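PDB 5V8K: p800 reaction center core protein from Heliobacterium modesticaldum, which forms the symmetric homodimeric core of a photosynthetic reaction centre, carrying bacteriochlorophylls for light harvesting and charge separation and binding a [4Fe-4S] cluster. Local coordinates for residues 565-568 against 569-572; 571-574 against 575-579; 582-585 against 586-590. All coordinates share one frame; numbering follows the deposited sequence.

Contact 1 (565-568 against 569-572); sequences AGKM and YNRA. With GBF (Bacteriochlorophyll g), chain B.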
loop_
_atom_site.group_PDB
_atom_site.type_symbol
_atom_site.label_atom_id
_atom_site.label_comp_id
_atom_site.label_asym_id
_atom_site.label_seq_id
_atom_site.Cartn_x
_atom_site.Cartn_y
_atom_site.Cartn_z
ATOM N N ALA A 565 1.221 14.419 27.630
ATOM C CA ALA A 565 1.135 14.083 26.214
ATOM C C ALA A 565 2.318 13.227 25.762
ATOM O O ALA A 565 2.140 12.264 25.019
ATOM C CB ALA A 565 1.051 15.371 25.392
ATOM N N GLY A 566 3.530 13.533 26.230
ATOM C CA GLY A 566 4.681 12.709 25.892
ATOM C C GLY A 566 4.534 11.248 26.273
ATOM O O GLY A 566 5.209 10.404 25.691
ATOM N N LYS A 567 3.673 10.934 27.249
ATOM C CA LYS A 567 3.419 9.538 27.607
ATOM C C LYS A 567 2.923 8.705 26.436
ATOM O O LYS A 567 3.022 7.477 26.475
ATOM C CB LYS A 567 2.406 9.472 28.748
ATOM C CG LYS A 567 3.028 9.697 30.074
ATOM C CD LYS A 567 2.015 10.091 31.099
ATOM C CE LYS A 567 2.658 10.088 32.491
ATOM N NZ LYS A 567 2.046 11.106 33.404
ATOM N N MET A 568 2.375 9.352 25.412
ATOM C CA MET A 568 2.027 8.675 24.169
ATOM C C MET A 568 3.243 7.968 23.579
ATOM O O MET A 568 3.101 6.986 22.839
ATOM C CB MET A 568 1.479 9.715 23.183
ATOM C CG MET A 568 1.084 9.225 21.782
ATOM S SD MET A 568 -0.284 8.036 21.767
ATOM C CE MET A 568 -1.449 8.730 22.909
ATOM N N TYR A 569 4.443 8.469 23.892
ATOM C CA TYR A 569 5.702 7.895 23.443
ATOM C C TYR A 569 6.542 7.368 24.596
ATOM O O TYR A 569 7.774 7.353 24.517
ATOM C CB TYR A 569 6.486 8.917 22.618
ATOM C CG TYR A 569 5.758 9.186 21.346
ATOM C CD1 TYR A 569 5.739 8.244 20.354
ATOM C CD2 TYR A 569 5.045 10.347 21.153
ATOM C CE1 TYR A 569 5.026 8.446 19.196
ATOM C CE2 TYR A 569 4.333 10.564 19.979
ATOM C CZ TYR A 569 4.328 9.615 19.018
ATOM O OH TYR A 569 3.654 9.808 17.820
ATOM N N ASN A 570 5.877 6.882 25.655
ATOM C CA ASN A 570 6.557 6.160 26.735
ATOM C C ASN A 570 7.342 4.986 26.179
ATOM O O ASN A 570 8.425 4.664 26.668
ATOM C CB ASN A 570 5.540 5.634 27.750
ATOM C CG ASN A 570 5.575 6.356 29.062
ATOM O OD1 ASN A 570 6.043 7.488 29.199
ATOM N ND2 ASN A 570 5.033 5.697 30.051
ATOM N N ARG A 571 6.806 4.338 25.150
ATOM C CA ARG A 571 7.544 3.338 24.379
ATOM C C ARG A 571 6.789 3.132 23.086
ATOM O O ARG A 571 5.627 3.544 22.948
ATOM C CB ARG A 571 7.691 2.016 25.146
ATOM C CG ARG A 571 6.358 1.420 25.571
ATOM C CD ARG A 571 6.516 -0.005 26.051
ATOM N NE ARG A 571 5.230 -0.607 26.435
ATOM C CZ ARG A 571 4.372 -1.181 25.591
ATOM N NH1 ARG A 571 4.619 -1.253 24.266
ATOM N NH2 ARG A 571 3.259 -1.712 26.070
ATOM N N ALA A 572 7.462 2.521 22.119
ATOM C CA ALA A 572 6.731 2.127 20.928
ATOM C C ALA A 572 5.895 0.898 21.252
ATOM O O ALA A 572 6.206 0.115 22.158
ATOM C CB ALA A 572 7.693 1.853 19.767
HETATM MG MG GBF B . 2.741 16.713 20.849
HETATM C CHA GBF B . 5.497 17.565 18.806
HETATM C CHB GBF B . 2.902 19.662 22.251
HETATM C CHC GBF B . -0.398 15.996 22.073
HETATM C CHD GBF B . 2.460 13.804 18.789
HETATM N NA GBF B . 3.945 18.249 20.628
HETATM C C1A GBF B . 4.980 18.552 19.827
HETATM C C2A GBF B . 5.497 19.958 19.877
HETATM C C3A GBF B . 4.981 20.347 21.279
HETATM C C4A GBF B . 3.875 19.346 21.394
HETATM C CMA GBF B . 5.894 20.148 22.479
HETATM C CAA GBF B . 4.777 20.589 18.709
HETATM C CBA GBF B . 4.424 22.029 18.808
HETATM C CGA GBF B . 3.729 22.348 17.526
HETATM O O1A GBF B . 4.397 22.699 16.577
HETATM O O2A GBF B . 2.279 22.434 17.472
HETATM N NB GBF B . 1.393 17.773 21.922
HETATM C C1B GBF B . 1.682 18.907 22.560
HETATM C C2B GBF B . 0.623 19.252 23.400
HETATM C C3B GBF B . -0.279 18.216 23.297
HETATM C C4B GBF B . 0.276 17.272 22.427
HETATM C CMB GBF B . 0.459 20.503 24.214
HETATM C CAB GBF B . -1.569 18.089 23.988
HETATM C CBB GBF B . -2.153 18.853 24.907
HETATM N NC GBF B . 1.363 15.236 20.507
HETATM C C1C GBF B . 0.184 15.075 21.085
HETATM C C2C GBF B . -0.699 13.898 20.911
HETATM C C3C GBF B . 0.240 13.373 19.910
HETATM C C4C GBF B . 1.391 14.129 19.720
HETATM C CMC GBF B . -0.666 13.033 22.178
HETATM C CAC GBF B . 0.052 12.090 19.178
HETATM C CBC GBF B . -1.169 11.195 19.310
HETATM N ND GBF B . 3.565 15.888 19.193
HETATM C C1D GBF B . 3.547 14.747 18.565
HETATM C C2D GBF B . 4.708 14.349 17.525
HETATM C C3D GBF B . 5.351 15.547 17.767
HETATM C C4D GBF B . 4.749 16.414 18.681
HETATM C CMD GBF B . 4.973 13.193 16.654
HETATM C CAD GBF B . 6.471 16.248 17.120
HETATM O OBD GBF B . 7.505 15.834 16.470
HETATM C CBD GBF B . 6.622 17.530 17.855
HETATM C CGD GBF B . 7.836 17.492 18.707
HETATM O O1D GBF B . 7.878 16.798 19.712
HETATM O O2D GBF B . 8.998 18.237 18.409
HETATM C CED GBF B . 10.157 17.668 19.006
HETATM C C1 GBF B . 1.656 23.154 16.411
HETATM C C2 GBF B . 0.147 23.160 16.483
HETATM C C3 GBF B . -0.540 24.140 17.084
HETATM C C4 GBF B . -2.045 24.090 17.102
HETATM C C5 GBF B . 0.189 25.280 17.762
HETATM O O HOH W 1 4.368 5.149 21.083
#
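The amide N of Y569 donates to G566 O at 2.8 Å, and one residue further on N570 N repeats the step to K567 O at 3.0 Å. Both bonds span three residues, as in a 3-10 turn, so the chain tightens here before it leaves the helical path. A water then spans the next step, donating to M568 O and to R571 O, each 2.8 Å away.

The apolar side of the turn faces bacteriochlorophyll g. M568 has CG anti to its backbone N (chi1 178°), which carries the methylene over one face of the Y569 ring, offset toward the rim. This is a CH-pi contact, with CG 4.3 Å from the ring centroid. The flexible thioether then bends away, and the same CG also meets the pigment carbon CBC. Y569 turns its ring edge to the macrocycle, CE2 lying 3.9 Å from CHD in the ring plane. The small A565 lets the pigment come close, its CB 3.6 Å from C4B.

On the exposed side K567 and N570 run side by side, the lysine's CG 3.8 Å from N570 OD1. That amide oxygen has its polar partner in K554 NZ, while the K567 side chain also packs on an aromatic side chain of a bound peptide. The turn continues from the end of helix 563-566 into the loop that leads to helix 575-599. It rests against helix 543-560, where A565 meets H557, Y569 meets L553 and R571 meets D547, and where the backbone N and O of A572 are hydrogen-bonded to D547 and R543.

Contact 2 (571-574 against 575-579); sequences RALS and LKEGK. With DGG (1-[glycerolylphosphonyl]-2-[8-(2-hexyl-cyclopropyl)-octanal-1-yl]-3-[hexadecanal-1-yl]-glycerol), chain C.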
loop_
_atom_site.group_PDB
_atom_site.type_symbol
_atom_site.label_atom_id
_atom_site.label_comp_id
_atom_site.label_asym_id
_atom_site.label_seq_id
_atom_site.Cartn_x
_atom_site.Cartn_y
_atom_site.Cartn_z
ATOM N N ARG A 571 6.806 4.338 25.150
ATOM C CA ARG A 571 7.544 3.338 24.379
ATOM C C ARG A 571 6.789 3.132 23.086
ATOM O O ARG A 571 5.627 3.544 22.948
ATOM C CB ARG A 571 7.691 2.016 25.146
ATOM C CG ARG A 571 6.358 1.420 25.571
ATOM C CD ARG A 571 6.516 -0.005 26.051
ATOM N NE ARG A 571 5.230 -0.607 26.435
ATOM C CZ ARG A 571 4.372 -1.181 25.591
ATOM N NH1 ARG A 571 4.619 -1.253 24.266
ATOM N NH2 ARG A 571 3.259 -1.712 26.070
ATOM N N ALA A 572 7.462 2.521 22.119
ATOM C CA ALA A 572 6.731 2.127 20.928
ATOM C C ALA A 572 5.895 0.898 21.252
ATOM O O ALA A 572 6.206 0.115 22.158
ATOM C CB ALA A 572 7.693 1.853 19.767
ATOM N N LEU A 573 4.800 0.750 20.534
ATOM C CA LEU A 573 4.097 -0.518 20.536
ATOM C C LEU A 573 5.102 -1.650 20.311
ATOM O O LEU A 573 6.043 -1.517 19.524
ATOM C CB LEU A 573 3.043 -0.521 19.441
ATOM C CG LEU A 573 1.946 0.535 19.527
ATOM C CD1 LEU A 573 1.279 0.512 18.217
ATOM C CD2 LEU A 573 1.005 0.175 20.566
ATOM N N SER A 574 4.923 -2.745 21.036
ATOM C CA SER A 574 5.803 -3.897 20.956
ATOM C C SER A 574 5.539 -4.680 19.677
ATOM O O SER A 574 4.586 -4.416 18.948
ATOM C CB SER A 574 5.611 -4.799 22.169
ATOM O OG SER A 574 4.312 -5.379 22.188
ATOM N N LEU A 575 6.419 -5.647 19.393
ATOM C CA LEU A 575 6.227 -6.505 18.226
ATOM C C LEU A 575 4.833 -7.098 18.245
ATOM O O LEU A 575 4.098 -7.007 17.262
ATOM C CB LEU A 575 7.279 -7.627 18.174
ATOM C CG LEU A 575 8.738 -7.196 17.971
ATOM C CD1 LEU A 575 9.603 -8.377 18.048
ATOM C CD2 LEU A 575 8.968 -6.483 16.603
ATOM N N LYS A 576 4.452 -7.703 19.372
ATOM C CA LYS A 576 3.170 -8.395 19.483
ATOM C C LYS A 576 1.988 -7.440 19.348
ATOM O O LYS A 576 1.014 -7.750 18.649
ATOM C CB LYS A 576 3.092 -9.130 20.820
ATOM C CG LYS A 576 4.098 -10.200 20.953
ATOM C CD LYS A 576 4.243 -10.700 22.386
ATOM C CE LYS A 576 3.194 -11.698 22.718
ATOM N NZ LYS A 576 3.591 -12.466 23.898
ATOM N N GLU A 577 2.051 -6.282 20.020
ATOM C CA GLU A 577 0.953 -5.316 19.965
ATOM C C GLU A 577 0.819 -4.742 18.571
ATOM O O GLU A 577 -0.290 -4.635 18.035
ATOM C CB GLU A 577 1.158 -4.163 20.960
ATOM C CG GLU A 577 1.272 -4.541 22.391
ATOM C CD GLU A 577 1.829 -3.421 23.282
ATOM O OE1 GLU A 577 2.603 -2.558 22.804
ATOM O OE2 GLU A 577 1.513 -3.429 24.495
ATOM N N GLY A 578 1.943 -4.337 17.986
ATOM C CA GLY A 578 1.914 -3.703 16.680
ATOM C C GLY A 578 1.461 -4.635 15.577
ATOM O O GLY A 578 0.818 -4.206 14.622
ATOM N N LYS A 579 1.724 -5.930 15.723
ATOM C CA LYS A 579 1.268 -6.884 14.717
ATOM C C LYS A 579 -0.231 -7.116 14.825
ATOM O O LYS A 579 -0.926 -7.178 13.807
ATOM C CB LYS A 579 2.048 -8.202 14.838
ATOM C CG LYS A 579 3.055 -8.393 13.757
ATOM C CD LYS A 579 4.291 -9.156 14.191
ATOM C CE LYS A 579 4.005 -10.493 14.848
ATOM N NZ LYS A 579 5.249 -11.393 14.676
HETATM C C11 DGG C . -7.794 0.248 17.034
HETATM C C10 DGG C . -7.475 -0.295 18.406
HETATM C C9 DGG C . -8.000 -1.717 18.509
HETATM C C8 DGG C . -7.517 -2.610 17.379
HETATM C C7 DGG C . -8.316 -3.898 17.238
HETATM C C6 DGG C . -8.003 -4.983 18.250
HETATM C C5 DGG C . -6.593 -4.873 18.762
HETATM C C4 DGG C . -6.305 -5.886 19.848
HETATM C C3 DGG C . -4.870 -5.743 20.318
HETATM C C2 DGG C . -4.516 -6.792 21.346
HETATM C C1 DGG C . -3.112 -6.568 21.821
HETATM O O1 DGG C . -2.623 -5.488 21.789
HETATM O O17 DGG C . -2.317 -7.634 22.307
HETATM C C17 DGG C . -1.107 -7.410 22.995
HETATM C C19 DGG C . -0.640 -8.725 23.621
HETATM O O19 DGG C . -0.287 -9.644 22.588
HETATM C C21 DGG C . -0.994 -10.890 22.478
HETATM O O21 DGG C . -1.186 -11.449 23.519
HETATM C C22 DGG C . -1.482 -11.350 21.127
HETATM C C23 DGG C . -2.580 -10.451 20.523
HETATM C C24 DGG C . -3.916 -11.115 20.168
HETATM C C25 DGG C . -5.194 -10.379 20.605
HETATM C C26 DGG C . -6.395 -10.605 19.697
HETATM C C27 DGG C . -6.296 -9.767 18.438
HETATM C C28 DGG C . -7.436 -10.020 17.468
HETATM C C29 DGG C . -7.529 -8.936 16.410
HETATM C C30 DGG C . -6.439 -8.864 15.354
HETATM C C31 DGG C . -7.028 -8.873 13.963
HETATM C C32 DGG C . -8.354 -9.591 13.925
HETATM C C33 DGG C . -8.950 -9.603 12.545
HETATM C C18 DGG C . 0.533 -8.531 24.556
HETATM P P DGG C . 2.879 -7.873 24.987
HETATM O OP1 DGG C . 2.961 -9.085 25.830
HETATM O OP2 DGG C . 1.743 -8.158 23.938
HETATM O OP3 DGG C . 2.448 -6.598 25.593
HETATM O OP4 DGG C . 4.268 -7.569 24.296
HETATM C C40 DGG C . 5.097 -6.505 24.767
HETATM C C41 DGG C . 6.529 -6.952 25.118
HETATM O O42 DGG C . 6.584 -8.345 25.419
HETATM C C43 DGG C . 7.195 -6.151 26.255
HETATM O O44 DGG C . 7.081 -4.756 25.985
#
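L575 opens the helix immediately after S574, its CB 3.7 Å from S574 C, and packs its apolar side chain against the iron-sulfur cluster and its ligand C424. Next, K576 lays its CB, CD and CE beside the phosphate group and glycerol oxygens of the bound lipid, CB being 3.5 Å from OP2. Its positive charge, which suits a place beside an anionic head group, pairs with E421 in a salt bridge.

E577 ties the preceding loop to the helix. With CG anti to the carbonyl carbon and the chain extended beyond it, the carboxylate reaches back to meet R571 arriving from the opposite direction. The two nitrogens grip it end-on, NH1 to OE1 at 2.8 Å and NH2 to OE2 at 2.9 Å, the two planes only 26° apart. OE1 also accepts from S574 N at 2.9 Å, both donors approaching the same face of the carboxylate. OE2 lies near lipid oxygen OP3, a proximity whose cost the guanidinium probably offsets. An alanine here is likely to leave R571 without its anion and S574 N without its acceptor, freeing the loop to shift against the helix.

G578 begins the regular helical bonding, its N donating to S574 O at 2.8 Å; a side chain here would crowd S574 O, the very atom its N bonds.

The serine completes the design. S574 OG, between backbone N and carbonyl carbon (chi1 66°), accepts from E577 N at 3.3 Å. The same S574 OG donates to OP4 of the lipid at 3.0 Å. With S574 N bonded to the glutamate, this reciprocal pair is a capping box, a classic start for an alpha-helix, set here in a phospholipid pocket.

Contact 3 (582-585 against 586-590); sequences GCFL and FFKMT. With GBF (Bacteriochlorophyll g), chain D.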
loop_
_atom_site.group_PDB
_atom_site.type_symbol
_atom_site.label_atom_id
_atom_site.label_comp_id
_atom_site.label_asym_id
_atom_site.label_seq_id
_atom_site.Cartn_x
_atom_site.Cartn_y
_atom_site.Cartn_z
ATOM N N GLY A 582 -1.852 -3.678 13.850
ATOM C CA GLY A 582 -1.577 -3.424 12.449
ATOM C C GLY A 582 -2.391 -4.318 11.551
ATOM O O GLY A 582 -2.932 -3.869 10.540
ATOM N N CYS A 583 -2.508 -5.589 11.908
ATOM C CA CYS A 583 -3.309 -6.490 11.101
ATOM C C CYS A 583 -4.776 -6.091 11.157
ATOM O O CYS A 583 -5.436 -5.999 10.122
ATOM C CB CYS A 583 -3.102 -7.935 11.555
ATOM S SG CYS A 583 -4.193 -9.148 10.750
ATOM N N PHE A 584 -5.298 -5.854 12.362
ATOM C CA PHE A 584 -6.689 -5.446 12.525
ATOM C C PHE A 584 -7.013 -4.232 11.656
ATOM O O PHE A 584 -7.991 -4.238 10.906
ATOM C CB PHE A 584 -7.008 -5.134 13.999
ATOM C CG PHE A 584 -8.375 -4.595 14.179
ATOM C CD1 PHE A 584 -9.457 -5.456 14.199
ATOM C CD2 PHE A 584 -8.600 -3.241 14.236
ATOM C CE1 PHE A 584 -10.733 -4.990 14.328
ATOM C CE2 PHE A 584 -9.902 -2.762 14.363
ATOM C CZ PHE A 584 -10.964 -3.659 14.409
ATOM N N LEU A 585 -6.201 -3.179 11.750
ATOM C CA LEU A 585 -6.468 -1.957 11.007
ATOM C C LEU A 585 -6.187 -2.071 9.506
ATOM O O LEU A 585 -6.843 -1.388 8.713
ATOM C CB LEU A 585 -5.658 -0.810 11.597
ATOM C CG LEU A 585 -6.096 -0.298 12.958
ATOM C CD1 LEU A 585 -5.118 0.776 13.405
ATOM C CD2 LEU A 585 -7.534 0.270 12.937
ATOM N N PHE A 586 -5.182 -2.858 9.107
ATOM C CA PHE A 586 -4.894 -3.056 7.696
ATOM C C PHE A 586 -6.096 -3.697 7.016
ATOM O O PHE A 586 -6.628 -3.179 6.026
ATOM C CB PHE A 586 -3.614 -3.931 7.572
ATOM C CG PHE A 586 -3.124 -4.117 6.209
ATOM C CD1 PHE A 586 -3.756 -4.951 5.337
ATOM C CD2 PHE A 586 -1.979 -3.484 5.811
ATOM C CE1 PHE A 586 -3.256 -5.169 4.057
ATOM C CE2 PHE A 586 -1.441 -3.688 4.542
ATOM C CZ PHE A 586 -2.105 -4.532 3.653
ATOM N N PHE A 587 -6.542 -4.734 7.659
ATOM C CA PHE A 587 -7.702 -5.510 7.217
ATOM C C PHE A 587 -9.015 -4.647 7.191
ATOM O O PHE A 587 -9.703 -4.559 6.222
ATOM C CB PHE A 587 -7.968 -6.782 8.045
ATOM C CG PHE A 587 -9.117 -7.633 7.538
ATOM C CD1 PHE A 587 -8.973 -8.428 6.420
ATOM C CD2 PHE A 587 -10.338 -7.679 8.195
ATOM C CE1 PHE A 587 -9.993 -9.207 5.990
ATOM C CE2 PHE A 587 -11.349 -8.461 7.746
ATOM C CZ PHE A 587 -11.173 -9.233 6.650
ATOM N N LYS A 588 -9.327 -3.983 8.288
ATOM C CA LYS A 588 -10.566 -3.222 8.383
ATOM C C LYS A 588 -10.547 -1.973 7.515
ATOM O O LYS A 588 -11.587 -1.574 6.994
ATOM C CB LYS A 588 -10.865 -2.854 9.836
ATOM C CG LYS A 588 -11.453 -4.024 10.629
ATOM C CD LYS A 588 -12.778 -4.519 9.984
ATOM C CE LYS A 588 -13.490 -5.622 10.750
ATOM N NZ LYS A 588 -14.833 -5.864 10.047
ATOM N N MET A 589 -9.406 -1.298 7.386
ATOM C CA MET A 589 -9.385 -0.137 6.495
ATOM C C MET A 589 -9.573 -0.543 5.030
ATOM O O MET A 589 -10.184 0.201 4.250
ATOM C CB MET A 589 -8.099 0.663 6.673
ATOM C CG MET A 589 -7.974 1.411 7.995
ATOM S SD MET A 589 -9.314 2.551 8.351
ATOM C CE MET A 589 -10.184 1.535 9.473
ATOM N N THR A 590 -9.087 -1.717 4.647
ATOM C CA THR A 590 -9.412 -2.245 3.327
ATOM C C THR A 590 -10.914 -2.456 3.198
ATOM O O THR A 590 -11.532 -2.058 2.204
ATOM C CB THR A 590 -8.681 -3.555 3.089
ATOM O OG1 THR A 590 -7.249 -3.350 3.139
ATOM C CG2 THR A 590 -9.064 -4.100 1.769
HETATM MG MG GBF D . -18.090 -4.375 11.996
HETATM C CHA GBF D . -21.292 -5.121 10.723
HETATM C CHB GBF D . -17.285 -3.152 9.029
HETATM C CHC GBF D . -15.447 -2.810 13.658
HETATM C CHD GBF D . -19.369 -5.384 15.223
HETATM N NA GBF D . -18.967 -4.390 10.210
HETATM C C1A GBF D . -20.201 -4.709 9.771
HETATM C C2A GBF D . -20.492 -4.646 8.286
HETATM C C3A GBF D . -19.171 -4.028 7.802
HETATM C C4A GBF D . -18.433 -3.850 9.105
HETATM C CMA GBF D . -18.375 -4.941 6.848
HETATM C CAA GBF D . -21.751 -3.881 7.818
HETATM C CBA GBF D . -21.847 -2.396 8.240
HETATM C CGA GBF D . -22.086 -2.233 9.730
HETATM O O1A GBF D . -23.077 -2.676 10.296
HETATM O O2A GBF D . -21.020 -1.741 10.577
HETATM N NB GBF D . -16.599 -3.112 11.418
HETATM C C1B GBF D . -16.367 -2.757 10.148
HETATM C C2B GBF D . -15.255 -1.922 10.128
HETATM C C3B GBF D . -14.761 -1.842 11.432
HETATM C C4B GBF D . -15.611 -2.642 12.195
HETATM C CMB GBF D . -14.726 -1.268 8.881
HETATM C CAB GBF D . -13.578 -1.083 11.946
HETATM C CBB GBF D . -12.830 -0.199 11.317
HETATM N NC GBF D . -17.562 -4.160 13.969
HETATM C C1C GBF D . -16.466 -3.542 14.452
HETATM C C2C GBF D . -16.099 -3.437 15.892
HETATM C C3C GBF D . -17.319 -4.217 16.204
HETATM C C4C GBF D . -18.104 -4.620 15.122
HETATM C CMC GBF D . -14.768 -4.122 16.174
HETATM C CAC GBF D . -17.707 -4.577 17.598
HETATM C CBC GBF D . -16.870 -4.165 18.782
HETATM N ND GBF D . -19.746 -5.143 12.832
HETATM C C1D GBF D . -20.228 -5.462 14.031
HETATM C C2D GBF D . -21.767 -5.845 14.250
HETATM C C3D GBF D . -21.977 -5.665 12.883
HETATM C C4D GBF D . -20.899 -5.253 12.067
HETATM C CMD GBF D . -22.612 -6.235 15.425
HETATM C CAD GBF D . -23.123 -5.860 11.981
HETATM O OBD GBF D . -24.363 -6.091 12.186
HETATM C CBD GBF D . -22.682 -5.641 10.561
HETATM C CGD GBF D . -22.765 -6.896 9.708
HETATM O O1D GBF D . -22.952 -6.808 8.516
HETATM O O2D GBF D . -22.622 -8.242 10.247
HETATM C CED GBF D . -22.936 -9.354 9.406
HETATM C C1 GBF D . -21.208 -1.619 11.992
HETATM C C2 GBF D . -19.913 -1.064 12.533
HETATM C C3 GBF D . -19.603 -1.064 13.846
HETATM C C4 GBF D . -20.568 -1.638 14.869
HETATM C C5 GBF D . -18.274 -0.490 14.319
HETATM C C6 GBF D . -17.470 0.284 13.248
HETATM C C7 GBF D . -16.279 0.940 13.932
HETATM C C8 GBF D . -16.069 2.275 13.991
HETATM C C9 GBF D . -17.010 3.259 13.353
HETATM C C10 GBF D . -14.872 2.807 14.749
HETATM C C11 GBF D . -13.591 2.644 13.972
HETATM C C12 GBF D . -12.431 3.160 14.796
HETATM C C13 GBF D . -11.166 3.039 14.342
HETATM C C14 GBF D . -10.001 3.545 15.142
HETATM C C15 GBF D . -10.874 2.382 13.016
HETATM O O HOH W 2 -16.828 -6.546 11.720
#
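K588 is held at both ends: its backbone N donates to F584 O at 3.0 Å, and its NZ donates to a water at 2.7 Å. That water is a ligand of the bacteriochlorophyll magnesium, so the lysine is a second-shell residue that would help orient the axial ligand. Parallel backbone bonds run from F586 N to G582 O, from F587 N to C583 O and from M589 N to L585 O. At the end of the segment the T590 hydroxyl adds a bond to F586 O, which the T590 amide also reaches, from the opposite face of the carbonyl plane.

This four-residue ladder is that of an alpha-helix, here inside a predicted membrane span of helix 575-599, where it satisfies main-chain polarity among apolar neighbours and pigments. A bend at chi2 (-59°) swings the K588 carbons along the macrocycle, with CD 3.6 Å from C3B. On the way its CG passes over one face of the F584 ring in a CH-pi contact, 4.1 Å from the centroid and 22° off the normal. F584 also touches a lipid and a bacteriochlorophyll g', the pigment type of the primary donor.

M589 CE meets the vinyl carbon CBB at 3.7 Å, and L585 CD2 lies 4.0 Å from C15 of the tail. On other flanks C583 and F587 pack on helix 437-447, while F586 sets its ring edge-to-face with F446 and reaches F540 of the second subunit.

In the fold
The three contacts follow the chain inward from the periphery. Contacts 1 and 2 are partly buried, contact 1 including exposed residues, and contact 3 is buried, their centres about 34, 26 and 14 Å from that of the chain. Contacts 1 and 2 share R571 and A572 in the loop between helix 563-566 and helix 575-599, whereas contacts 2 and 3 both use the latter helix, at its start and further along it. The chemistry changes accordingly: tight backbone turns and a water at the periphery, ion pairing and capping at the lipid head group, then regular helical bonding with aromatic and pigment packing inside. Contacts 1 and 3 do not touch, though each holds a bacteriochlorophyll g.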